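Local coordinates for putative lipoprotein (Bacteroides fragilis, PDB 3QNK), which is of unknown exact function but, as a SusD-like outer-membrane lipoprotein, probably binds glycans for uptake by its bacterium, at residues 227-232 and 364-369. Residues are numbered along the deposited sequence; the frame is centred on the assembly and turned at random.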
loop_
_atom_site.group_PDB
_atom_site.type_symbol
_atom_site.label_atom_id
_atom_site.label_comp_id
_atom_site.label_asym_id
_atom_site.label_seq_id
_atom_site.Cartn_x
_atom_site.Cartn_y
_atom_site.Cartn_z
ATOM N N ILE B 227 9.619 -1.891 32.034
ATOM C CA ILE B 227 8.231 -2.098 31.591
ATOM C C ILE B 227 8.295 -2.635 30.163
ATOM O O ILE B 227 7.590 -3.584 29.806
ATOM C CB ILE B 227 7.428 -0.769 31.708
ATOM C CG1 ILE B 227 7.202 -0.374 33.184
ATOM C CG2 ILE B 227 6.088 -0.812 30.939
ATOM C CD1 ILE B 227 6.788 1.078 33.404
ATOM N N TRP B 228 9.236 -2.088 29.388
ATOM C CA TRP B 228 9.417 -2.384 27.976
ATOM C C TRP B 228 10.348 -3.548 27.685
ATOM O O TRP B 228 10.466 -3.922 26.506
ATOM C CB TRP B 228 9.918 -1.131 27.275
ATOM C CG TRP B 228 8.823 -0.121 27.239
ATOM C CD1 TRP B 228 7.764 -0.103 26.382
ATOM C CD2 TRP B 228 8.550 0.871 28.237
ATOM N NE1 TRP B 228 6.860 0.852 26.769
ATOM C CE2 TRP B 228 7.341 1.502 27.878
ATOM C CE3 TRP B 228 9.245 1.333 29.371
ATOM C CZ2 TRP B 228 6.805 2.583 28.610
ATOM C CZ3 TRP B 228 8.696 2.373 30.119
ATOM C CH2 TRP B 228 7.486 2.983 29.741
ATOM N N TRP B 229 10.980 -4.147 28.732
ATOM C CA TRP B 229 11.903 -5.260 28.505
ATOM C C TRP B 229 11.180 -6.465 28.016
ATOM O O TRP B 229 10.113 -6.812 28.536
ATOM C CB TRP B 229 12.691 -5.660 29.759
ATOM C CG TRP B 229 13.668 -4.654 30.264
ATOM C CD1 TRP B 229 14.004 -3.461 29.691
ATOM C CD2 TRP B 229 14.416 -4.748 31.470
ATOM N NE1 TRP B 229 14.906 -2.799 30.478
ATOM C CE2 TRP B 229 15.189 -3.569 31.576
ATOM C CE3 TRP B 229 14.512 -5.715 32.483
ATOM C CZ2 TRP B 229 16.033 -3.322 32.662
ATOM C CZ3 TRP B 229 15.360 -5.476 33.555
ATOM C CH2 TRP B 229 16.117 -4.295 33.631
ATOM N N THR B 230 11.783 -7.120 27.015
ATOM C CA THR B 230 11.278 -8.354 26.421
ATOM C C THR B 230 11.399 -9.466 27.475
ATOM O O THR B 230 10.533 -10.347 27.524
ATOM C CB THR B 230 11.981 -8.636 25.104
ATOM O OG1 THR B 230 13.371 -8.397 25.280
ATOM C CG2 THR B 230 11.473 -7.723 23.972
ATOM N N THR B 231 12.388 -9.354 28.401
ATOM C CA THR B 231 12.556 -10.301 29.518
ATOM C C THR B 231 11.580 -9.971 30.680
ATOM O O THR B 231 11.661 -10.573 31.753
ATOM C CB THR B 231 14.016 -10.326 30.025
ATOM O OG1 THR B 231 14.444 -9.011 30.355
ATOM C CG2 THR B 231 14.978 -10.986 29.047
ATOM N N ASN B 232 10.673 -9.011 30.476
ATOM C CA ASN B 232 9.690 -8.629 31.493
ATOM C C ASN B 232 8.334 -8.441 30.844
ATOM O O ASN B 232 7.453 -7.819 31.431
ATOM C CB ASN B 232 10.128 -7.371 32.249
ATOM C CG ASN B 232 9.450 -7.199 33.585
ATOM O OD1 ASN B 232 9.162 -8.172 34.316
ATOM N ND2 ASN B 232 9.169 -5.952 33.931
ATOM N N TRP B 364 11.414 2.237 25.115
ATOM C CA TRP B 364 11.193 0.928 24.515
ATOM C C TRP B 364 12.421 0.400 23.750
ATOM O O TRP B 364 12.328 -0.702 23.213
ATOM C CB TRP B 364 9.920 0.916 23.647
ATOM C CG TRP B 364 9.669 2.196 22.908
ATOM C CD1 TRP B 364 8.865 3.231 23.295
ATOM C CD2 TRP B 364 10.327 2.625 21.709
ATOM N NE1 TRP B 364 8.950 4.266 22.378
ATOM C CE2 TRP B 364 9.842 3.919 21.399
ATOM C CE3 TRP B 364 11.266 2.025 20.847
ATOM C CZ2 TRP B 364 10.236 4.610 20.253
ATOM C CZ3 TRP B 364 11.658 2.713 19.715
ATOM C CH2 TRP B 364 11.146 3.992 19.427
ATOM N N ILE B 365 13.559 1.129 23.720
ATOM C CA ILE B 365 14.788 0.571 23.150
ATOM C C ILE B 365 15.519 -0.095 24.334
ATOM O O ILE B 365 15.883 0.594 25.288
ATOM C CB ILE B 365 15.690 1.546 22.354
ATOM C CG1 ILE B 365 14.928 2.124 21.149
ATOM C CG2 ILE B 365 16.953 0.798 21.863
ATOM C CD1 ILE B 365 15.621 3.275 20.441
ATOM N N ASP B 366 15.676 -1.442 24.297
ATOM C CA ASP B 366 16.295 -2.222 25.367
ATOM C C ASP B 366 17.835 -2.115 25.331
ATOM O O ASP B 366 18.524 -3.105 25.089
ATOM C CB ASP B 366 15.844 -3.691 25.300
ATOM C CG ASP B 366 15.963 -4.507 26.586
ATOM O OD1 ASP B 366 16.648 -4.033 27.541
ATOM O OD2 ASP B 366 15.368 -5.620 26.641
ATOM N N TYR B 367 18.364 -0.911 25.624
ATOM C CA TYR B 367 19.788 -0.647 25.753
ATOM C C TYR B 367 20.327 -1.309 27.041
ATOM O O TYR B 367 21.538 -1.461 27.201
ATOM C CB TYR B 367 20.054 0.854 25.796
ATOM C CG TYR B 367 19.881 1.608 24.500
ATOM C CD1 TYR B 367 20.591 1.244 23.356
ATOM C CD2 TYR B 367 19.131 2.783 24.452
ATOM C CE1 TYR B 367 20.493 1.980 22.175
ATOM C CE2 TYR B 367 19.027 3.526 23.276
ATOM C CZ TYR B 367 19.716 3.122 22.142
ATOM O OH TYR B 367 19.624 3.843 20.981
ATOM N N ASP B 368 19.425 -1.699 27.961
ATOM C CA ASP B 368 19.800 -2.378 29.196
ATOM C C ASP B 368 20.264 -3.818 28.920
ATOM O O ASP B 368 21.320 -4.229 29.410
ATOM C CB ASP B 368 18.624 -2.406 30.193
ATOM C CG ASP B 368 18.253 -1.065 30.795
ATOM O OD1 ASP B 368 19.045 -0.537 31.587
ATOM O OD2 ASP B 368 17.152 -0.554 30.478
ATOM N N ASN B 369 19.485 -4.579 28.129
ATOM C CA ASN B 369 19.748 -6.003 27.928
ATOM C C ASN B 369 20.258 -6.406 26.573
ATOM O O ASN B 369 21.096 -7.303 26.496
ATOM C CB ASN B 369 18.466 -6.778 28.192
ATOM C CG ASN B 369 17.920 -6.532 29.577
ATOM O OD1 ASN B 369 18.553 -6.891 30.575
ATOM N ND2 ASN B 369 16.771 -5.881 29.667
#
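Two tryptophans in the loop between helix 221-225 and strand 238-244, Trp228 and Trp229, join this loop to a second one, 364-369, between strands 360-361 and 384-387, in a loop-to-loop contact that is apolar at one end and polar at the other. Trp228 turns one face toward Trp364 in an edge-to-face pair, the five-membered rings 5.9 Å apart between centroids and their planes at 71°. Trp228 CD1 also rests on Trp364 CB, 3.6 Å away, while the Trp364 indole runs on to hydrogen-bond Phe449 O. Trp229 suits the polar end because an indole offers both a broad face and an N-H at its rim. Trp229 NE1 donates to Asp368 OD2 at 3.2 Å in a somewhat bent bond, with the oxygen close to the ring plane and also in a salt bridge with Arg225. Over one face stands the amide of Asn369, its ND2 3.2 Å from Trp229 CD2 and its plane almost perpendicular (88°) to the ring. With CG anti to the backbone N (chi1 -158°), Asp366 accepts Asn369 N at OD1 (2.9 Å), and weak bonds from Asn369 ND2 to both carboxylate oxygens help to steer the amide over the ring. The short aspartate side chain reaches forward to the backbone N three residues on, and the result is an Asx motif, with Asp366 also centring an inverse gamma turn, presented to the face of Trp229.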